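Local structure of cysteine-rich repeat secretory protein 15 (Arabidopsis thaliana, 6GRF) at residues S177-T180 with A181-E185; L100-E103 with G104-L107; N134-D137 with F138-R142; V187-L190 with K191-G195; T22-E25 with S26-T30. The protein probably modulates cell-to-cell trafficking at plasmodesmata, as a membrane protein whose extracellular part carries two cysteine-rich DUF26 domains in tandem. All blocks are in the same frame, centred on the assembly; numbering follows the deposited sequence.

Contact 1 (S177-T180 with A181-E185); sequences SDCT and ACLAE
Leu183 N donates to Cys179 O over 2.9 Å in a bond that is close to straight, 166° at the hydrogen, and the donor sits nearly along the C=O axis. Two further i to i+4 bonds are equally short: Cys182 N to Asp178 O, and Ala184 N to Thr180 O at 2.9 Å. Ala181 N reaches Ser177 O at 3.1 Å, which completes four consecutive helical bonds. The side chains of Cys179 and Leu183 also meet, Cys179 SG lying 3.9 Å from Leu183 CD1. With chi1 at 171°, Cys179 SG swings opposite its own backbone nitrogen, on the way to the disulfide with Cys170. Cys182 likewise bonds to Cys207, so this part of helix 176-193 is stapled at two points to the antiparallel sheet of the second DUF26 domain. Leu183 packs on Ala168 and Cys170 of strand 164-170. Ala184 CB comes within 3.3 Å of Thr180 O, beside the bond which that carbonyl accepts. Thr180 turns its hydroxyl back to Pro176 O, where OG1 forms its main hydrogen bond, and a weaker one goes to Thr152 O.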
loop_
_atom_site.group_PDB
_atom_site.type_symbol
_atom_site.label_atom_id
_atom_site.label_comp_id
_atom_site.label_asym_id
_atom_site.label_seq_id
_atom_site.Cartn_x
_atom_site.Cartn_y
_atom_site.Cartn_z
ATOM N N SER A 177 13.310 11.430 1.053
ATOM C CA SER A 177 14.299 10.858 0.148
ATOM C C SER A 177 13.889 9.430 -0.232
ATOM O O SER A 177 13.963 9.035 -1.406
ATOM C CB SER A 177 15.665 10.879 0.776
ATOM O OG SER A 177 15.953 12.168 1.296
ATOM N N ASP A 178 13.454 8.660 0.776
ATOM C CA ASP A 178 13.095 7.263 0.581
ATOM C C ASP A 178 11.783 7.152 -0.209
ATOM O O ASP A 178 11.621 6.241 -0.976
ATOM C CB ASP A 178 13.033 6.508 1.910
ATOM C CG ASP A 178 14.395 6.164 2.499
ATOM O OD1 ASP A 178 15.393 6.105 1.733
ATOM O OD2 ASP A 178 14.447 5.925 3.723
ATOM N N CYS A 179 10.844 8.072 0.019
ATOM C CA CYS A 179 9.608 8.136 -0.748
ATOM C C CYS A 179 9.922 8.357 -2.237
ATOM O O CYS A 179 9.410 7.623 -3.079
ATOM C CB CYS A 179 8.680 9.218 -0.208
ATOM S SG CYS A 179 7.237 9.524 -1.260
ATOM N N THR A 180 10.813 9.314 -2.538
ATOM C CA THR A 180 11.228 9.613 -3.930
ATOM C C THR A 180 11.793 8.347 -4.598
ATOM O O THR A 180 11.419 8.016 -5.710
ATOM C CB THR A 180 12.234 10.775 -3.980
ATOM O OG1 THR A 180 11.594 11.915 -3.413
ATOM C CG2 THR A 180 12.714 11.126 -5.373
ATOM N N ALA A 181 12.698 7.646 -3.898
ATOM C CA ALA A 181 13.357 6.430 -4.402
ATOM C C ALA A 181 12.332 5.304 -4.599
ATOM O O ALA A 181 12.409 4.563 -5.576
ATOM C CB ALA A 181 14.462 6.016 -3.451
ATOM N N CYS A 182 11.375 5.179 -3.670
ATOM C CA CYS A 182 10.366 4.151 -3.754
ATOM C C CYS A 182 9.500 4.381 -5.004
ATOM O O CYS A 182 9.247 3.455 -5.769
ATOM C CB CYS A 182 9.522 4.120 -2.483
ATOM S SG CYS A 182 8.427 2.680 -2.347
ATOM N N LEU A 183 9.048 5.623 -5.199
ATOM C CA LEU A 183 8.174 5.952 -6.341
ATOM C C LEU A 183 8.962 5.848 -7.650
ATOM O O LEU A 183 8.418 5.391 -8.640
ATOM C CB LEU A 183 7.564 7.345 -6.157
ATOM C CG LEU A 183 6.486 7.413 -5.081
ATOM C CD1 LEU A 183 5.991 8.830 -4.887
ATOM C CD2 LEU A 183 5.340 6.486 -5.416
ATOM N N ALA A 184 10.243 6.225 -7.626
ATOM C CA ALA A 184 11.123 6.066 -8.795
ATOM C C ALA A 184 11.129 4.598 -9.234
ATOM O O ALA A 184 10.991 4.308 -10.404
ATOM C CB ALA A 184 12.525 6.557 -8.503
ATOM N N GLU A 185 11.246 3.677 -8.274
ATOM C CA GLU A 185 11.216 2.259 -8.581
ATOM C C GLU A 185 9.829 1.842 -9.103
ATOM O O GLU A 185 9.747 1.006 -9.976
ATOM C CB GLU A 185 11.626 1.444 -7.348
ATOM C CG GLU A 185 11.646 -0.063 -7.579
ATOM C CD GLU A 185 12.770 -0.562 -8.469
ATOM O OE1 GLU A 185 13.631 0.261 -8.848
ATOM O OE2 GLU A 185 12.789 -1.779 -8.771
#

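Contact 2 (L100-E103 with G104-L107); sequences LQLE and GCFL
Leu102 N gives the shortest bond of this tight antiparallel hairpin, 2.8 Å to Cys105 O, with the donor almost straight out from the carbonyl, 173° at the oxygen. The return bond, Cys105 N to Leu102 O, is weak at 3.3 Å. Two residues further from the turn, Leu100 and Leu107 form a hydrogen-bonded pair: Leu100 N to Leu107 O and Leu107 N to Leu100 O are both 2.9 Å long. Between them lies the non-hydrogen-bonded pair Gln101–Phe106, whose CA atoms are 4.5 Å apart; here Phe106 CA makes a C-H contact with Leu100 O at 3.3 Å. On that face Gln101 bends at chi2 (78°) and brings its amide across the start of the Phe106 side chain, the amide and ring planes only 13° apart. Leu100 and Leu107 point to the other face, against helix 74-91. Near the turn Leu102 CD1 touches Cys105 SG at 4.2 Å, and that sulfur is bonded to Cys80 in the same helix. The chemistry implies a buried polar main chain paired partly within the hairpin, with one weak bond beside the turn, and partly with the flanking strands 8-13 and 62-68.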
loop_
_atom_site.group_PDB
_atom_site.type_symbol
_atom_site.label_atom_id
_atom_site.label_comp_id
_atom_site.label_asym_id
_atom_site.label_seq_id
_atom_site.Cartn_x
_atom_site.Cartn_y
_atom_site.Cartn_z
ATOM N N LEU A 100 -2.472 -6.223 3.579
ATOM C CA LEU A 100 -3.733 -6.145 2.885
ATOM C C LEU A 100 -3.907 -4.743 2.309
ATOM O O LEU A 100 -3.855 -3.760 3.042
ATOM C CB LEU A 100 -4.869 -6.443 3.860
ATOM C CG LEU A 100 -6.259 -6.210 3.278
ATOM C CD1 LEU A 100 -6.566 -7.243 2.204
ATOM C CD2 LEU A 100 -7.312 -6.233 4.372
ATOM N N GLN A 101 -4.179 -4.689 1.004
ATOM C CA GLN A 101 -4.422 -3.459 0.301
ATOM C C GLN A 101 -5.852 -3.501 -0.246
ATOM O O GLN A 101 -6.192 -4.351 -1.081
ATOM C CB GLN A 101 -3.360 -3.290 -0.785
ATOM C CG GLN A 101 -3.523 -2.028 -1.621
ATOM C CD GLN A 101 -3.037 -0.778 -0.934
ATOM O OE1 GLN A 101 -3.809 0.146 -0.698
ATOM N NE2 GLN A 101 -1.750 -0.719 -0.642
ATOM N N LEU A 102 -6.697 -2.627 0.309
ATOM C CA LEU A 102 -8.001 -2.299 -0.239
ATOM C C LEU A 102 -7.845 -1.004 -1.037
ATOM O O LEU A 102 -6.824 -0.324 -0.907
ATOM C CB LEU A 102 -9.009 -2.130 0.903
ATOM C CG LEU A 102 -9.141 -3.307 1.877
ATOM C CD1 LEU A 102 -10.300 -3.086 2.832
ATOM C CD2 LEU A 102 -9.328 -4.629 1.147
ATOM N N GLU A 103 -8.852 -0.654 -1.838
ATOM C CA GLU A 103 -8.781 0.575 -2.623
ATOM C C GLU A 103 -8.452 1.771 -1.713
ATOM O O GLU A 103 -7.647 2.621 -2.069
ATOM C CB GLU A 103 -10.084 0.801 -3.392
ATOM C CG GLU A 103 -10.098 2.081 -4.215
ATOM C CD GLU A 103 -8.888 2.281 -5.118
ATOM O OE1 GLU A 103 -8.497 1.312 -5.826
ATOM O OE2 GLU A 103 -8.322 3.403 -5.101
ATOM N N GLY A 104 -9.062 1.817 -0.530
ATOM C CA GLY A 104 -8.987 2.964 0.353
ATOM C C GLY A 104 -7.868 2.903 1.386
ATOM O O GLY A 104 -7.550 3.912 1.986
ATOM N N CYS A 105 -7.301 1.724 1.657
ATOM C CA CYS A 105 -6.392 1.622 2.806
ATOM C C CYS A 105 -5.498 0.388 2.718
ATOM O O CYS A 105 -5.785 -0.583 2.027
ATOM C CB CYS A 105 -7.151 1.642 4.129
ATOM S SG CYS A 105 -8.434 0.370 4.271
ATOM N N PHE A 106 -4.381 0.489 3.441
ATOM C CA PHE A 106 -3.369 -0.514 3.516
ATOM C C PHE A 106 -3.109 -0.814 4.994
ATOM O O PHE A 106 -3.033 0.114 5.794
ATOM C CB PHE A 106 -2.119 -0.023 2.794
ATOM C CG PHE A 106 -0.914 -0.916 2.924
ATOM C CD1 PHE A 106 -0.856 -2.128 2.257
ATOM C CD2 PHE A 106 0.180 -0.523 3.681
ATOM C CE1 PHE A 106 0.266 -2.937 2.353
ATOM C CE2 PHE A 106 1.302 -1.329 3.766
ATOM C CZ PHE A 106 1.340 -2.535 3.110
ATOM N N LEU A 107 -3.017 -2.105 5.326
ATOM C CA LEU A 107 -2.739 -2.567 6.685
ATOM C C LEU A 107 -1.624 -3.607 6.635
ATOM O O LEU A 107 -1.660 -4.496 5.806
ATOM C CB LEU A 107 -4.025 -3.172 7.241
ATOM C CG LEU A 107 -3.932 -3.726 8.656
ATOM C CD1 LEU A 107 -3.623 -2.615 9.652
ATOM C CD2 LEU A 107 -5.220 -4.426 9.022
#

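Contact 3 (N134-D137 with F138-R142); sequences NDYD and FFKRR
Phe138 meets Asp135 first: its N donates to Asp135 OD1 at 3.4 Å, a weak but fairly straight capping bond (153°), and also weakly to Asp135 O. A chi1 of -160° sets the Asp135 carboxylate beside the residue's own carbonyl, where OD1 can meet Phe138 N and CG lies 3.9 Å from Phe138 CB. Its second oxygen, OD2, is bonded to Tyr216 OH, which helps hold the cap in position. Phe139 follows, bringing ring atom CD2 to 3.4 Å from Asp135 O; one face of its ring also receives Phe138 CD2. Lys140 N makes the first regular helical bond, 3.0 Å to Tyr136 O, and Lys140 CD comes to 4.1 Å from Tyr136 CE2. Arg141 N reaches Asp137 O at 3.0 Å. Its side chain, bent at chi2, brings Arg141 NE to 3.6 Å from Asp137 OD1, a long salt bridge in which carboxylate and guanidinium planes stand 80° apart. Arg142 continues the helix through its N to Phe138 O, while its guanidinium carries Phe139 CD1 over one face and NH2 bonds to Tyr211 OH. An aspartate N-cap followed by i to i+4 backbone bonds is the classic opening of an alpha-helix, here helix 136-149 of the second DUF26 domain.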
loop_
_atom_site.group_PDB
_atom_site.type_symbol
_atom_site.label_atom_id
_atom_site.label_comp_id
_atom_site.label_asym_id
_atom_site.label_seq_id
_atom_site.Cartn_x
_atom_site.Cartn_y
_atom_site.Cartn_z
ATOM N N ASN A 134 0.173 2.559 -31.807
ATOM C CA ASN A 134 0.205 3.646 -32.797
ATOM C C ASN A 134 -0.401 4.930 -32.214
ATOM O O ASN A 134 -1.295 5.529 -32.787
ATOM C CB ASN A 134 -0.471 3.209 -34.098
ATOM C CG ASN A 134 0.329 2.153 -34.835
ATOM O OD1 ASN A 134 1.551 2.083 -34.689
ATOM N ND2 ASN A 134 -0.345 1.335 -35.631
ATOM N N ASP A 135 0.117 5.345 -31.064
ATOM C CA ASP A 135 -0.322 6.546 -30.369
ATOM C C ASP A 135 0.831 7.005 -29.471
ATOM O O ASP A 135 0.837 6.798 -28.242
ATOM C CB ASP A 135 -1.632 6.313 -29.609
ATOM C CG ASP A 135 -2.397 7.641 -29.280
ATOM O OD1 ASP A 135 -1.794 8.677 -29.329
ATOM O OD2 ASP A 135 -3.560 7.527 -28.816
ATOM N N TYR A 136 1.821 7.617 -30.121
ATOM C CA TYR A 136 2.990 8.155 -29.481
ATOM C C TYR A 136 2.582 9.175 -28.421
ATOM O O TYR A 136 3.226 9.264 -27.398
ATOM C CB TYR A 136 3.915 8.824 -30.496
ATOM C CG TYR A 136 5.128 9.465 -29.877
ATOM C CD1 TYR A 136 6.237 8.708 -29.536
ATOM C CD2 TYR A 136 5.166 10.827 -29.619
ATOM C CE1 TYR A 136 7.358 9.284 -28.959
ATOM C CE2 TYR A 136 6.277 11.420 -29.039
ATOM C CZ TYR A 136 7.377 10.645 -28.704
ATOM O OH TYR A 136 8.483 11.219 -28.144
ATOM N N ASP A 137 1.517 9.935 -28.697
ATOM C CA ASP A 137 1.063 11.003 -27.824
ATOM C C ASP A 137 0.640 10.436 -26.458
ATOM O O ASP A 137 0.934 11.027 -25.426
ATOM C CB ASP A 137 -0.077 11.796 -28.462
ATOM C CG ASP A 137 -0.499 12.990 -27.623
ATOM O OD1 ASP A 137 0.341 13.902 -27.434
ATOM O OD2 ASP A 137 -1.646 12.973 -27.122
ATOM N N PHE A 138 -0.068 9.303 -26.465
ATOM C CA PHE A 138 -0.476 8.645 -25.241
ATOM C C PHE A 138 0.742 8.359 -24.354
ATOM O O PHE A 138 0.704 8.586 -23.148
ATOM C CB PHE A 138 -1.195 7.328 -25.532
ATOM C CG PHE A 138 -1.596 6.608 -24.275
ATOM C CD1 PHE A 138 -2.670 7.056 -23.520
ATOM C CD2 PHE A 138 -0.861 5.526 -23.811
ATOM C CE1 PHE A 138 -3.030 6.402 -22.352
ATOM C CE2 PHE A 138 -1.219 4.882 -22.635
ATOM C CZ PHE A 138 -2.296 5.329 -21.907
ATOM N N PHE A 139 1.816 7.849 -24.964
ATOM C CA PHE A 139 2.990 7.408 -24.230
ATOM C C PHE A 139 3.791 8.614 -23.726
ATOM O O PHE A 139 4.362 8.560 -22.651
ATOM C CB PHE A 139 3.780 6.404 -25.075
ATOM C CG PHE A 139 3.059 5.085 -25.167
ATOM C CD1 PHE A 139 2.784 4.353 -24.022
ATOM C CD2 PHE A 139 2.588 4.613 -26.377
ATOM C CE1 PHE A 139 2.084 3.159 -24.090
ATOM C CE2 PHE A 139 1.882 3.422 -26.446
ATOM C CZ PHE A 139 1.635 2.695 -25.304
ATOM N N LYS A 140 3.807 9.708 -24.485
ATOM C CA LYS A 140 4.485 10.901 -24.041
ATOM C C LYS A 140 3.740 11.495 -22.831
ATOM O O LYS A 140 4.367 11.989 -21.894
ATOM C CB LYS A 140 4.611 11.922 -25.177
ATOM C CG LYS A 140 5.501 13.108 -24.826
ATOM C CD LYS A 140 5.803 14.058 -25.979
ATOM C CE LYS A 140 7.133 14.783 -25.837
ATOM N NZ LYS A 140 7.394 15.239 -24.445
ATOM N N ARG A 141 2.406 11.450 -22.860
ATOM C CA ARG A 141 1.592 11.993 -21.778
ATOM C C ARG A 141 1.753 11.106 -20.535
ATOM O O ARG A 141 1.813 11.596 -19.426
ATOM C CB ARG A 141 0.117 12.090 -22.172
ATOM C CG ARG A 141 -0.160 12.945 -23.403
ATOM C CD ARG A 141 -0.381 14.407 -23.096
ATOM N NE ARG A 141 -0.831 15.193 -24.248
ATOM C CZ ARG A 141 -0.885 16.519 -24.250
ATOM N NH1 ARG A 141 -0.683 17.179 -23.123
ATOM N NH2 ARG A 141 -1.122 17.177 -25.369
ATOM N N ARG A 142 1.823 9.793 -20.744
ATOM C CA ARG A 142 2.060 8.878 -19.654
ATOM C C ARG A 142 3.401 9.217 -18.994
ATOM O O ARG A 142 3.469 9.319 -17.787
ATOM C CB ARG A 142 2.039 7.431 -20.151
ATOM C CG ARG A 142 2.141 6.399 -19.034
ATOM C CD ARG A 142 3.293 5.445 -19.281
ATOM N NE ARG A 142 2.864 4.264 -19.989
ATOM C CZ ARG A 142 3.663 3.334 -20.489
ATOM N NH1 ARG A 142 4.792 3.653 -21.096
ATOM N NH2 ARG A 142 3.303 2.069 -20.370
#

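Contact 4 (V187-L190 with K191-G195); sequences VGKL and KNLCG
Val187 and Lys191 run alongside each other and point the same way, so that Val187 CG1 lies against the lysine's aliphatic chain. Val187 CG1 and Lys191 CE, 3.3 Å apart, are closer than ordinary van der Waals contact. Lys191 keeps its chain extended until chi4 (-82°), where the bend carries NZ off to a salt bridge with Asp143 of helix 136-149. A second pair, Lys189 and Leu193, is likewise side by side, with Lys189 CD 4.1 Å from Leu193 CD1. Asn192 is oriented differently: its side chain turns back along the helix toward the preceding turn, and Asn192 ND2 donates to Gly188 O at 2.7 Å while Asn192 N reaches the same oxygen at 3.0 Å. The two donors approach from opposite faces of the carbonyl plane, so one oxygen is gripped by the backbone and the side-chain amide of one residue. Gly188 O lies 19° out of the Asn192 amide plane, and the side-chain bond is somewhat bent (148° at the hydrogen). Further on, Leu193 N bonds to Lys189 O at 2.9 Å and Cys194 N to Leu190 O at 3.1 Å, the latter from above the carbonyl plane. Cys194 is the first residue to leave helical geometry. Leu190 packs on Ala200, Val202, Ala209 and Tyr211. This is the C-terminal end of helix 176-193, packed on the antiparallel sheet of the second DUF26 domain and closed by the Cys194–Cys127 disulfide to edge strand 122-127.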
loop_
_atom_site.group_PDB
_atom_site.type_symbol
_atom_site.label_atom_id
_atom_site.label_comp_id
_atom_site.label_asym_id
_atom_site.label_seq_id
_atom_site.Cartn_x
_atom_site.Cartn_y
_atom_site.Cartn_z
ATOM N N VAL A 187 7.632 3.559 -10.847
ATOM C CA VAL A 187 7.432 4.087 -12.174
ATOM C C VAL A 187 8.263 3.261 -13.154
ATOM O O VAL A 187 7.774 2.888 -14.232
ATOM C CB VAL A 187 7.773 5.589 -12.201
ATOM C CG1 VAL A 187 8.129 6.103 -13.590
ATOM C CG2 VAL A 187 6.633 6.387 -11.584
ATOM N N GLY A 188 9.511 2.978 -12.767
ATOM C CA GLY A 188 10.362 2.078 -13.526
ATOM C C GLY A 188 9.640 0.775 -13.819
ATOM O O GLY A 188 9.684 0.262 -14.927
ATOM N N LYS A 189 8.949 0.253 -12.801
ATOM C CA LYS A 189 8.269 -1.020 -12.893
ATOM C C LYS A 189 7.047 -0.910 -13.809
ATOM O O LYS A 189 6.766 -1.835 -14.551
ATOM C CB LYS A 189 7.821 -1.496 -11.511
ATOM C CG LYS A 189 8.937 -1.966 -10.599
ATOM C CD LYS A 189 9.608 -3.217 -11.081
ATOM C CE LYS A 189 10.379 -3.913 -9.983
ATOM N NZ LYS A 189 11.159 -5.043 -10.541
ATOM N N LEU A 190 6.305 0.197 -13.694
ATOM C CA LEU A 190 5.137 0.431 -14.526
ATOM C C LEU A 190 5.598 0.395 -15.987
ATOM O O LEU A 190 5.000 -0.288 -16.801
ATOM C CB LEU A 190 4.452 1.760 -14.163
ATOM C CG LEU A 190 3.502 1.714 -12.964
ATOM C CD1 LEU A 190 3.165 3.107 -12.455
ATOM C CD2 LEU A 190 2.228 0.957 -13.288
ATOM N N LYS A 191 6.722 1.055 -16.270
ATOM C CA LYS A 191 7.234 1.153 -17.630
ATOM C C LYS A 191 7.698 -0.225 -18.112
ATOM O O LYS A 191 7.453 -0.587 -19.243
ATOM C CB LYS A 191 8.373 2.170 -17.719
ATOM C CG LYS A 191 7.963 3.631 -17.593
ATOM C CD LYS A 191 9.140 4.523 -17.265
ATOM C CE LYS A 191 8.747 5.913 -16.813
ATOM N NZ LYS A 191 8.455 6.805 -17.961
ATOM N N ASN A 192 8.359 -0.998 -17.245
ATOM C CA ASN A 192 9.124 -2.155 -17.720
ATOM C C ASN A 192 8.243 -3.415 -17.719
ATOM O O ASN A 192 8.444 -4.291 -18.559
ATOM C CB ASN A 192 10.483 -2.228 -17.008
ATOM C CG ASN A 192 11.446 -1.165 -17.530
ATOM O OD1 ASN A 192 11.977 -1.278 -18.643
ATOM N ND2 ASN A 192 11.643 -0.091 -16.772
ATOM N N LEU A 193 7.217 -3.471 -16.859
ATOM C CA LEU A 193 6.299 -4.633 -16.801
ATOM C C LEU A 193 5.037 -4.416 -17.653
ATOM O O LEU A 193 4.450 -5.384 -18.133
ATOM C CB LEU A 193 5.912 -4.895 -15.342
ATOM C CG LEU A 193 7.067 -5.207 -14.386
ATOM C CD1 LEU A 193 6.563 -5.292 -12.950
ATOM C CD2 LEU A 193 7.780 -6.492 -14.773
ATOM N N CYS A 194 4.595 -3.163 -17.803
ATOM C CA CYS A 194 3.330 -2.841 -18.461
ATOM C C CYS A 194 3.569 -1.855 -19.611
ATOM O O CYS A 194 2.976 -0.785 -19.649
ATOM C CB CYS A 194 2.356 -2.197 -17.485
ATOM S SG CYS A 194 2.020 -3.201 -16.018
ATOM N N GLY A 195 4.456 -2.223 -20.534
ATOM C CA GLY A 195 4.986 -1.289 -21.507
ATOM C C GLY A 195 3.906 -0.511 -22.246
ATOM O O GLY A 195 4.027 0.712 -22.373
#

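Contact 5 (T22-E25 with S26-T30); sequences TPFE and SNRDT
Glu25 meets the next turn mainly through its backbone: its O accepts from Asp29 N at 3.0 Å and also receives a water, 2.7 Å from Glu25 O. That water donates to Asp29 OD1 as well and accepts from Arg28 NH1 at 2.8 Å, lying at the edge of the guanidinium in its plane, so it joins carbonyl, carboxylate and arginine. Arg28 and Asp29 are also linked by a long salt bridge. The Glu25 side chain, extended beyond CG, bonds through OE1 to Asn21 N. Ser26 N donates to Thr22 O at 3.3 Å, nearly straight at 167°, and Ser26 CB comes to 3.4 Å from Pro23 O. The carbonyl of Ser26 in turn is held by Thr30 N and, at 3.0 Å, by Thr30 OG1, which reach it from opposite faces. Phe24 has CE1 4.2 Å from Arg28 CB, and Arg28 N donates to Phe24 O at 2.8 Å. The first turn of helix 23-39, with Thr22 at its N-cap position, sits beside strand 62-68, where Phe24 and Asn27 touch Val62. Phe24 also meets Tyr96 edge-to-face, and Arg28 runs extended to Thr89 of helix 74-91 and Tyr109 of strand 105-110.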
loop_
_atom_site.group_PDB
_atom_site.type_symbol
_atom_site.label_atom_id
_atom_site.label_comp_id
_atom_site.label_asym_id
_atom_site.label_seq_id
_atom_site.Cartn_x
_atom_site.Cartn_y
_atom_site.Cartn_z
ATOM N N THR A 22 -1.032 -17.625 22.708
ATOM C CA THR A 22 0.350 -17.235 22.859
ATOM C C THR A 22 0.407 -15.722 23.031
ATOM O O THR A 22 -0.519 -15.013 22.649
ATOM C CB THR A 22 1.191 -17.722 21.673
ATOM O OG1 THR A 22 0.615 -17.225 20.460
ATOM C CG2 THR A 22 1.298 -19.232 21.631
ATOM N N PRO A 23 1.465 -15.187 23.673
ATOM C CA PRO A 23 1.683 -13.743 23.722
ATOM C C PRO A 23 1.603 -13.036 22.358
ATOM O O PRO A 23 1.091 -11.933 22.288
ATOM C CB PRO A 23 3.093 -13.635 24.315
ATOM C CG PRO A 23 3.197 -14.850 25.217
ATOM C CD PRO A 23 2.448 -15.935 24.474
ATOM N N PHE A 24 2.085 -13.679 21.290
ATOM C CA PHE A 24 2.004 -13.076 19.979
ATOM C C PHE A 24 0.538 -12.872 19.564
ATOM O O PHE A 24 0.205 -11.813 19.025
ATOM C CB PHE A 24 2.763 -13.865 18.915
ATOM C CG PHE A 24 2.655 -13.196 17.568
ATOM C CD1 PHE A 24 1.628 -13.522 16.693
ATOM C CD2 PHE A 24 3.518 -12.172 17.216
ATOM C CE1 PHE A 24 1.506 -12.876 15.471
ATOM C CE2 PHE A 24 3.399 -11.530 15.991
ATOM C CZ PHE A 24 2.391 -11.880 15.121
ATOM N N GLU A 25 -0.330 -13.867 19.792
ATOM C CA GLU A 25 -1.747 -13.716 19.445
ATOM C C GLU A 25 -2.309 -12.481 20.164
ATOM O O GLU A 25 -3.007 -11.673 19.552
ATOM C CB GLU A 25 -2.570 -14.964 19.782
ATOM C CG GLU A 25 -4.015 -14.878 19.297
ATOM C CD GLU A 25 -4.882 -16.119 19.473
ATOM O OE1 GLU A 25 -4.741 -16.798 20.506
ATOM O OE2 GLU A 25 -5.718 -16.395 18.580
ATOM N N SER A 26 -2.002 -12.349 21.459
ATOM C CA SER A 26 -2.437 -11.210 22.287
ATOM C C SER A 26 -1.914 -9.891 21.712
ATOM O O SER A 26 -2.634 -8.894 21.664
ATOM C CB SER A 26 -1.975 -11.361 23.715
ATOM O OG SER A 26 -2.603 -12.471 24.327
ATOM N N ASN A 27 -0.639 -9.897 21.317
ATOM C CA ASN A 27 0.047 -8.700 20.838
ATOM C C ASN A 27 -0.571 -8.253 19.500
ATOM O O ASN A 27 -0.757 -7.055 19.255
ATOM C CB ASN A 27 1.562 -8.929 20.768
ATOM C CG ASN A 27 2.215 -8.960 22.139
ATOM O OD1 ASN A 27 1.621 -8.521 23.117
ATOM N ND2 ASN A 27 3.445 -9.443 22.206
ATOM N N ARG A 28 -0.894 -9.236 18.654
ATOM C CA ARG A 28 -1.559 -9.011 17.387
ATOM C C ARG A 28 -2.931 -8.381 17.637
ATOM O O ARG A 28 -3.248 -7.394 16.996
ATOM C CB ARG A 28 -1.675 -10.315 16.600
ATOM C CG ARG A 28 -2.380 -10.177 15.261
ATOM C CD ARG A 28 -2.442 -11.512 14.557
ATOM N NE ARG A 28 -3.327 -11.458 13.407
ATOM C CZ ARG A 28 -4.648 -11.433 13.491
ATOM N NH1 ARG A 28 -5.225 -11.528 14.680
ATOM N NH2 ARG A 28 -5.378 -11.315 12.390
ATOM N N ASP A 29 -3.722 -8.930 18.565
ATOM C CA ASP A 29 -5.070 -8.389 18.832
ATOM C C ASP A 29 -4.964 -6.928 19.282
ATOM O O ASP A 29 -5.745 -6.090 18.851
ATOM C CB ASP A 29 -5.835 -9.151 19.921
ATOM C CG ASP A 29 -6.388 -10.501 19.501
ATOM O OD1 ASP A 29 -6.433 -10.768 18.284
ATOM O OD2 ASP A 29 -6.776 -11.285 20.410
ATOM N N THR A 30 -4.022 -6.663 20.191
ATOM C CA THR A 30 -3.804 -5.348 20.767
ATOM C C THR A 30 -3.444 -4.361 19.652
ATOM O O THR A 30 -3.953 -3.229 19.617
ATOM C CB THR A 30 -2.692 -5.392 21.823
ATOM O OG1 THR A 30 -3.156 -6.219 22.886
ATOM C CG2 THR A 30 -2.316 -4.026 22.354
HETATM O O HOH W 1 -4.502 -12.244 17.319
#

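How the contacts relate
Contact 2 is the most deeply buried and the one hairpin; the other four are helical turns, with contact 3 at the surface and contacts 1, 4 and 5 partly buried. Contacts 1 and 4 adjoin on helix 176-193: its first turns, with two cystines, and its C-terminal end, with a third. Contact 3, at the start of helix 136-149, meets contact 4 where Arg142 NH2 approaches Gly195 O, probably a hydrogen bond. Contacts 2 and 5 belong to the first DUF26 domain, the others to the second. Contacts 3, 4 and 5 all add polar side-chain bonds to the backbone ones, the water bridge belonging to contact 5. Contacts 3 and 5, two helix starts, have centres about 51 Å apart.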